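PDB 4GQ2: nucleoporin nup120 from Schizosaccharomyces pombe, which serves as a structural component of the nuclear pore complex, whose nucleoporins can also dock transiently associated nuclear transport factors. Local coordinates for residues L363-W368 with L521-D526; T374-C379 with I534-K539; Y598-L603 with W617-K622. All coordinates share one frame; numbering follows the deposited sequence.

Contact 1: L363-W368 with L521-D526; sequences LLIIAW and LSINFD
Strands 361-370 and 520-525 pass each other at the level of Ala367 and Ile523, whose CA atoms lie 7.4 Å apart, and they meet through side chains with no backbone pairing between them. Ile523 does most of the work, with one methyl for each residue opposite. Its CG2 rests against Ala367, 3.9 Å from CB. The CG1 branch sits between the backbone N and the carbonyl carbon (chi1 67°) and then runs out extended, which carries CD1 across to Ile365. There CD1 meets the branch methyl CG2 of Ile365 at 3.8 Å and lies 3.7 Å from the backbone O of Ile365, so one methyl touches both side chain and main chain. All three residues are buried. The number and order of the strands are consistent with a seven-bladed beta-propeller in which 346-395 forms one blade and 520-544, completed by the N-terminal strand 3-11, forms the next; the contact is then packing between neighbouring blades. Strand 346-354 ties the same two blades together by polar bonds: Asp349 OD2 accepts from the backbone N of Ile523, and Gln351 OE1 from that of Phe525. At the start of 521-526, Leu521 and Ser522 together face Asn535 in a classic beta bulge, and Ser522 OG is hydrogen-bonded to Asn535 ND2 and to Ala60 O.

Contact 2: T374-C379 with I534-K539; sequences TVIQKC and INYANK
Ile376, the residue most covered here, touches both Ile534 and Tyr536 on the other strand. Strands 374-379 and 534-536 run nearly antiparallel, 170° between their directions, but with axes 10.9 Å apart they are too distant for main-chain pairing, and side chains bridge the interval. Ile376 uses the two ends of its longer branch: CG1 lies 4.4 Å from Ile534 CD1, a loose apolar contact, while CD1 comes to 4.2 Å from the hydroxyl oxygen OH of Tyr536. The chain of Ile376 is folded at its second torsion (chi2 78°), turning CD1 off the extended course.

Tyr536 reaches its partners by the length of its ring, since its CB does not point straight at the other strand. CG lies anti to the carbonyl carbon (chi1 -62°), and the ring stretches across until its CE1 is 3.9 Å from Thr374 OG1. That oxygen sits at the ring edge, in its plane, so the threonine oxygen faces the C-H at CE1 and not the pi face; the two side chains come from opposite directions.

Round these side chains, Ile543 of strand 539-544 packs on both Ile376 and Ile534, Leu5 adds to Ile376, and His7 lies against Tyr536. Beyond Tyr536 the chain turns back, with Tyr536 N donating to Lys539 O at 2.8 Å in a tight hairpin. Side-chain packing between strands of adjoining blades, as here, fits a beta-propeller, and so does the strand order.

Contact 3: Y598-L603 with W617-K622; sequences YSLREL and WVFYDK
Leu600 and Phe619 form the apolar half of a meeting between helices 590-605 and 612-624. CG of Leu600 lies beside its backbone N (chi1 -67°), and from there CD2 swings toward the other helix, 3.7 Å from Phe619 CE2. The ring stands out with its CG opposite the backbone N (chi1 -177°); Leu600 comes at the ring obliquely, its CG following at 4.1 Å from CE2. Phe698 and Ser701 of helix 672-703 also pack on Phe619, and His623 meets its ring with planes at about 50°. The two helices follow one another in the chain and run in roughly opposite directions, making a helical hairpin in the helical domain of Nup120. A polar half lies nearer the surface. Lys622 starts from the tight site between backbone N and carbonyl carbon (chi1 52°) and continues fully extended, laying its CE and NZ 3.9 and 4.0 Å from Ser599 OG. The hydrogen-bond partners of this serine oxygen are His623 NE2 and, in its own helix, Glu595 O. Lys622 NZ stays 4.9 Å from Glu602 OE2, where the opposite charges may still attract weakly.

Contacts 1 and 2 belong to the same part of the propeller and interlock: strands 361-370 and 373-382 are neighbours, as are 520-525 and 532-536, and the backbone bonds Ile366 N to Gln377 O and Trp368 N to Val375 O join the first pair. Their touching residues are all buried. The side chains of contact 1 are all aliphatic, and its strands lie closer, whereas contact 2 is wider, spanned by an aromatic ring and a threonine hydroxyl. Contact 3 lies in the separate helical domain, its centre about 48 Å from that of contact 1 and 43 Å from that of contact 2. It joins consecutive helices, and buried apolar packing there gives way to an exposed lysine.

Contact 1: L363-W368 with L521-D526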
# COMPACT_ATOMS: atom_id res chain seq x y z
N LEU A 363 -28.05 25.80 6.21
CA LEU A 363 -26.62 25.53 6.18
C LEU A 363 -25.98 26.09 4.91
O LEU A 363 -26.38 25.74 3.80
CB LEU A 363 -26.36 24.02 6.30
CG LEU A 363 -24.94 23.48 6.18
CD1 LEU A 363 -23.97 24.16 7.14
CD2 LEU A 363 -24.95 21.98 6.40
N LEU A 364 -24.99 26.96 5.09
CA LEU A 364 -24.29 27.57 3.97
C LEU A 364 -22.81 27.17 3.95
O LEU A 364 -22.05 27.54 4.84
CB LEU A 364 -24.43 29.10 3.98
CG LEU A 364 -23.91 29.84 2.75
CD1 LEU A 364 -24.90 29.77 1.60
CD2 LEU A 364 -23.58 31.30 3.07
N ILE A 365 -22.43 26.41 2.93
CA ILE A 365 -21.04 26.00 2.73
C ILE A 365 -20.40 26.93 1.71
O ILE A 365 -20.96 27.18 0.64
CB ILE A 365 -20.93 24.52 2.26
CG1 ILE A 365 -21.71 23.60 3.20
CG2 ILE A 365 -19.48 24.08 2.19
CD1 ILE A 365 -22.22 22.33 2.55
N ILE A 366 -19.22 27.45 2.06
CA ILE A 366 -18.53 28.44 1.24
C ILE A 366 -17.10 28.00 0.98
O ILE A 366 -16.41 27.57 1.90
CB ILE A 366 -18.48 29.81 1.95
CG1 ILE A 366 -19.83 30.14 2.61
CG2 ILE A 366 -18.06 30.90 0.97
CD1 ILE A 366 -19.77 31.32 3.57
N ALA A 367 -16.66 28.12 -0.28
CA ALA A 367 -15.27 27.83 -0.67
C ALA A 367 -14.52 29.10 -1.06
O ALA A 367 -14.98 29.88 -1.91
CB ALA A 367 -15.24 26.83 -1.83
N TRP A 368 -13.36 29.29 -0.45
CA TRP A 368 -12.51 30.45 -0.69
C TRP A 368 -11.25 30.07 -1.39
O TRP A 368 -10.68 29.01 -1.14
CB TRP A 368 -12.20 31.17 0.62
CG TRP A 368 -13.45 31.70 1.27
CD1 TRP A 368 -14.20 31.12 2.28
CD2 TRP A 368 -14.16 32.94 0.93
NE1 TRP A 368 -15.29 31.89 2.59
CE2 TRP A 368 -15.33 33.00 1.82
CE3 TRP A 368 -13.96 33.98 0.02
CZ2 TRP A 368 -16.23 34.05 1.79
CZ3 TRP A 368 -14.88 35.04 -0.01
CH2 TRP A 368 -15.99 35.07 0.86
N LEU A 521 -12.31 24.72 -7.71
CA LEU A 521 -13.07 25.12 -8.90
C LEU A 521 -14.55 25.24 -8.61
O LEU A 521 -15.20 26.18 -9.06
CB LEU A 521 -12.85 24.15 -10.07
CG LEU A 521 -11.42 23.91 -10.57
CD1 LEU A 521 -11.40 22.79 -11.60
CD2 LEU A 521 -10.80 25.18 -11.14
N SER A 522 -15.09 24.27 -7.88
CA SER A 522 -16.49 24.29 -7.51
C SER A 522 -16.73 23.39 -6.32
O SER A 522 -15.85 22.63 -5.92
CB SER A 522 -17.36 23.82 -8.67
OG SER A 522 -17.29 22.41 -8.81
N ILE A 523 -17.94 23.50 -5.75
CA ILE A 523 -18.44 22.58 -4.73
C ILE A 523 -19.90 22.21 -5.05
O ILE A 523 -20.62 22.99 -5.67
CB ILE A 523 -18.30 23.14 -3.29
CG1 ILE A 523 -19.21 24.35 -3.05
CG2 ILE A 523 -16.85 23.46 -2.95
CD1 ILE A 523 -19.44 24.66 -1.58
N ASN A 524 -20.31 21.01 -4.65
CA ASN A 524 -21.68 20.54 -4.89
C ASN A 524 -22.19 19.73 -3.73
O ASN A 524 -21.56 18.74 -3.34
CB ASN A 524 -21.78 19.67 -6.14
CG ASN A 524 -21.37 20.39 -7.40
OD1 ASN A 524 -20.24 20.25 -7.87
ND2 ASN A 524 -22.29 21.17 -7.97
N PHE A 525 -23.33 20.14 -3.18
CA PHE A 525 -24.03 19.33 -2.19
C PHE A 525 -24.80 18.26 -2.94
O PHE A 525 -25.49 18.55 -3.92
CB PHE A 525 -24.97 20.19 -1.34
CG PHE A 525 -25.71 19.41 -0.28
CD1 PHE A 525 -25.08 19.05 0.91
CD2 PHE A 525 -27.04 19.04 -0.47
CE1 PHE A 525 -25.76 18.34 1.89
CE2 PHE A 525 -27.72 18.33 0.51
CZ PHE A 525 -27.08 17.97 1.68
N ASP A 526 -24.65 17.02 -2.49
CA ASP A 526 -25.40 15.92 -3.04
C ASP A 526 -26.45 15.55 -2.00
O ASP A 526 -26.09 15.10 -0.90
CB ASP A 526 -24.48 14.73 -3.33
CG ASP A 526 -25.21 13.55 -3.96
OD1 ASP A 526 -26.40 13.67 -4.29
OD2 ASP A 526 -24.57 12.49 -4.13

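Contact 2: T374-C379 with I534-K539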
# COMPACT_ATOMS: atom_id res chain seq x y z
N THR A 374 -6.76 27.23 -0.46
CA THR A 374 -8.21 27.03 -0.34
C THR A 374 -8.69 26.97 1.11
O THR A 374 -8.06 26.32 1.95
CB THR A 374 -8.62 25.72 -1.06
OG1 THR A 374 -8.11 25.71 -2.40
CG2 THR A 374 -10.13 25.57 -1.10
N VAL A 375 -9.80 27.64 1.40
CA VAL A 375 -10.48 27.50 2.69
C VAL A 375 -11.96 27.19 2.49
O VAL A 375 -12.63 27.80 1.67
CB VAL A 375 -10.33 28.75 3.60
CG1 VAL A 375 -11.09 28.55 4.91
CG2 VAL A 375 -8.87 29.03 3.90
N ILE A 376 -12.45 26.21 3.25
CA ILE A 376 -13.87 25.90 3.26
C ILE A 376 -14.48 26.30 4.60
O ILE A 376 -13.91 26.01 5.66
CB ILE A 376 -14.14 24.40 2.93
CG1 ILE A 376 -14.05 24.15 1.42
CG2 ILE A 376 -15.53 23.98 3.37
CD1 ILE A 376 -12.65 24.07 0.87
N GLN A 377 -15.62 26.98 4.54
CA GLN A 377 -16.36 27.38 5.73
C GLN A 377 -17.78 26.85 5.71
O GLN A 377 -18.44 26.85 4.67
CB GLN A 377 -16.43 28.90 5.83
CG GLN A 377 -15.11 29.64 5.93
CD GLN A 377 -15.29 31.15 5.93
OE1 GLN A 377 -16.32 31.66 5.49
NE2 GLN A 377 -14.29 31.87 6.43
N LYS A 378 -18.26 26.40 6.88
CA LYS A 378 -19.67 26.10 7.08
C LYS A 378 -20.29 27.10 8.06
O LYS A 378 -19.64 27.53 9.02
CB LYS A 378 -19.86 24.69 7.63
CG LYS A 378 -19.88 23.59 6.59
CD LYS A 378 -20.15 22.24 7.24
CE LYS A 378 -20.24 21.14 6.20
NZ LYS A 378 -20.35 19.78 6.81
N CYS A 379 -21.55 27.46 7.81
CA CYS A 379 -22.32 28.27 8.74
C CYS A 379 -23.66 27.63 9.03
O CYS A 379 -24.47 27.40 8.13
CB CYS A 379 -22.56 29.69 8.19
SG CYS A 379 -23.87 30.60 9.05
N ILE A 534 -16.19 18.51 -3.08
CA ILE A 534 -15.31 19.64 -3.32
C ILE A 534 -14.47 19.30 -4.55
O ILE A 534 -13.77 18.30 -4.56
CB ILE A 534 -14.35 19.88 -2.14
CG1 ILE A 534 -15.14 20.16 -0.86
CG2 ILE A 534 -13.41 21.02 -2.44
CD1 ILE A 534 -14.37 19.85 0.41
N ASN A 535 -14.55 20.16 -5.57
CA ASN A 535 -13.90 19.87 -6.84
C ASN A 535 -12.65 20.69 -7.09
O ASN A 535 -12.72 21.92 -7.26
CB ASN A 535 -14.89 20.04 -7.99
CG ASN A 535 -16.10 19.15 -7.84
OD1 ASN A 535 -15.96 17.93 -7.74
ND2 ASN A 535 -17.29 19.75 -7.79
N TYR A 536 -11.50 20.01 -7.07
CA TYR A 536 -10.21 20.64 -7.37
C TYR A 536 -9.87 20.31 -8.81
O TYR A 536 -10.55 19.51 -9.44
CB TYR A 536 -9.11 20.13 -6.43
CG TYR A 536 -9.35 20.45 -4.96
CD1 TYR A 536 -9.00 21.69 -4.44
CD2 TYR A 536 -9.91 19.50 -4.11
CE1 TYR A 536 -9.22 21.99 -3.10
CE2 TYR A 536 -10.13 19.79 -2.76
CZ TYR A 536 -9.78 21.04 -2.27
OH TYR A 536 -9.98 21.35 -0.95
N ALA A 537 -8.79 20.91 -9.32
CA ALA A 537 -8.42 20.80 -10.72
C ALA A 537 -7.93 19.41 -11.14
O ALA A 537 -7.86 19.13 -12.34
CB ALA A 537 -7.39 21.86 -11.08
N ASN A 538 -7.58 18.56 -10.17
CA ASN A 538 -7.31 17.14 -10.48
C ASN A 538 -7.61 16.18 -9.33
O ASN A 538 -7.05 15.08 -9.26
CB ASN A 538 -5.91 16.91 -11.12
CG ASN A 538 -4.76 16.88 -10.11
OD1 ASN A 538 -3.66 16.42 -10.43
ND2 ASN A 538 -5.00 17.36 -8.89
N LYS A 539 -8.50 16.61 -8.44
CA LYS A 539 -8.89 15.86 -7.25
C LYS A 539 -10.35 16.14 -6.89
O LYS A 539 -10.85 17.25 -7.13
CB LYS A 539 -7.98 16.23 -6.07
CG LYS A 539 -6.49 15.95 -6.31
CD LYS A 539 -5.64 16.37 -5.13
CE LYS A 539 -4.16 16.09 -5.36
NZ LYS A 539 -3.50 17.12 -6.21

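Contact 3: Y598-L603 with W617-K622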
# COMPACT_ATOMS: atom_id res chain seq x y z
N TYR A 598 10.05 -2.02 14.46
CA TYR A 598 10.61 -3.36 14.26
C TYR A 598 10.66 -4.15 15.57
O TYR A 598 10.35 -5.33 15.58
CB TYR A 598 12.01 -3.27 13.63
CG TYR A 598 12.71 -4.60 13.56
CD1 TYR A 598 13.41 -5.10 14.66
CD2 TYR A 598 12.68 -5.38 12.39
CE1 TYR A 598 14.05 -6.33 14.61
CE2 TYR A 598 13.32 -6.61 12.33
CZ TYR A 598 14.01 -7.07 13.44
OH TYR A 598 14.65 -8.29 13.38
N SER A 599 11.06 -3.51 16.67
CA SER A 599 11.00 -4.12 18.00
C SER A 599 9.56 -4.44 18.43
O SER A 599 9.31 -5.49 19.02
CB SER A 599 11.63 -3.20 19.04
OG SER A 599 13.00 -3.02 18.80
N LEU A 600 8.62 -3.53 18.15
CA LEU A 600 7.22 -3.74 18.56
C LEU A 600 6.60 -4.85 17.74
O LEU A 600 5.84 -5.67 18.26
CB LEU A 600 6.38 -2.45 18.44
CG LEU A 600 6.73 -1.30 19.39
CD1 LEU A 600 5.98 -0.03 19.03
CD2 LEU A 600 6.45 -1.69 20.84
N ARG A 601 6.95 -4.88 16.46
CA ARG A 601 6.55 -5.96 15.56
C ARG A 601 7.02 -7.29 16.13
O ARG A 601 6.24 -8.24 16.23
CB ARG A 601 7.20 -5.73 14.19
CG ARG A 601 6.45 -6.28 12.99
CD ARG A 601 7.19 -5.89 11.72
NE ARG A 601 7.29 -4.43 11.58
CZ ARG A 601 8.39 -3.78 11.22
NH1 ARG A 601 9.51 -4.43 10.96
NH2 ARG A 601 8.37 -2.45 11.13
N GLU A 602 8.29 -7.34 16.53
CA GLU A 602 8.90 -8.53 17.09
C GLU A 602 8.16 -8.92 18.37
O GLU A 602 7.84 -10.09 18.60
CB GLU A 602 10.37 -8.23 17.38
CG GLU A 602 11.32 -9.41 17.30
CD GLU A 602 12.78 -8.98 17.33
OE1 GLU A 602 13.56 -9.45 16.46
OE2 GLU A 602 13.15 -8.17 18.20
N LEU A 603 7.85 -7.92 19.18
CA LEU A 603 7.14 -8.12 20.44
C LEU A 603 5.76 -8.74 20.25
O LEU A 603 5.36 -9.62 21.02
CB LEU A 603 7.01 -6.78 21.16
CG LEU A 603 7.35 -6.71 22.65
CD1 LEU A 603 8.85 -6.86 22.84
CD2 LEU A 603 6.87 -5.39 23.23
N TRP A 617 11.69 -3.24 30.05
CA TRP A 617 12.99 -2.76 30.51
C TRP A 617 13.99 -2.79 29.40
O TRP A 617 14.77 -1.84 29.22
CB TRP A 617 13.48 -3.58 31.69
CG TRP A 617 14.71 -3.01 32.36
CD1 TRP A 617 14.76 -1.96 33.29
CD2 TRP A 617 16.10 -3.43 32.18
NE1 TRP A 617 16.05 -1.71 33.67
CE2 TRP A 617 16.91 -2.55 33.05
CE3 TRP A 617 16.74 -4.39 31.42
CZ2 TRP A 617 18.29 -2.67 33.13
CZ3 TRP A 617 18.14 -4.50 31.51
CH2 TRP A 617 18.89 -3.66 32.35
N VAL A 618 14.00 -3.89 28.65
CA VAL A 618 14.89 -3.98 27.49
C VAL A 618 14.51 -2.88 26.50
O VAL A 618 15.38 -2.16 26.01
CB VAL A 618 14.87 -5.39 26.84
CG1 VAL A 618 15.51 -5.37 25.46
CG2 VAL A 618 15.60 -6.39 27.73
N PHE A 619 13.20 -2.73 26.27
CA PHE A 619 12.68 -1.74 25.33
C PHE A 619 13.12 -0.33 25.70
O PHE A 619 13.60 0.42 24.85
CB PHE A 619 11.15 -1.81 25.26
CG PHE A 619 10.55 -0.85 24.26
CD1 PHE A 619 10.33 0.49 24.60
CD2 PHE A 619 10.23 -1.28 22.99
CE1 PHE A 619 9.80 1.37 23.67
CE2 PHE A 619 9.69 -0.40 22.06
CZ PHE A 619 9.47 0.93 22.41
N TYR A 620 12.94 0.02 26.98
CA TYR A 620 13.37 1.32 27.48
C TYR A 620 14.87 1.50 27.29
O TYR A 620 15.32 2.55 26.83
CB TYR A 620 12.99 1.45 28.96
CG TYR A 620 13.53 2.69 29.64
CD1 TYR A 620 12.89 3.92 29.50
CD2 TYR A 620 14.68 2.63 30.43
CE1 TYR A 620 13.39 5.06 30.12
CE2 TYR A 620 15.18 3.76 31.06
CZ TYR A 620 14.53 4.97 30.90
OH TYR A 620 15.03 6.10 31.52
N ASP A 621 15.63 0.46 27.62
CA ASP A 621 17.09 0.49 27.55
C ASP A 621 17.62 0.72 26.14
O ASP A 621 18.55 1.49 25.94
CB ASP A 621 17.69 -0.79 28.12
CG ASP A 621 19.15 -0.62 28.51
OD1 ASP A 621 19.42 -0.11 29.62
OD2 ASP A 621 20.03 -1.00 27.71
N LYS A 622 17.03 0.04 25.15
CA LYS A 622 17.55 0.16 23.79
C LYS A 622 16.99 1.35 23.01
O LYS A 622 17.72 1.97 22.24
CB LYS A 622 17.40 -1.16 23.01
CG LYS A 622 16.00 -1.75 23.00
CD LYS A 622 15.98 -3.13 22.35
CE LYS A 622 14.56 -3.67 22.26
NZ LYS A 622 14.50 -5.10 21.82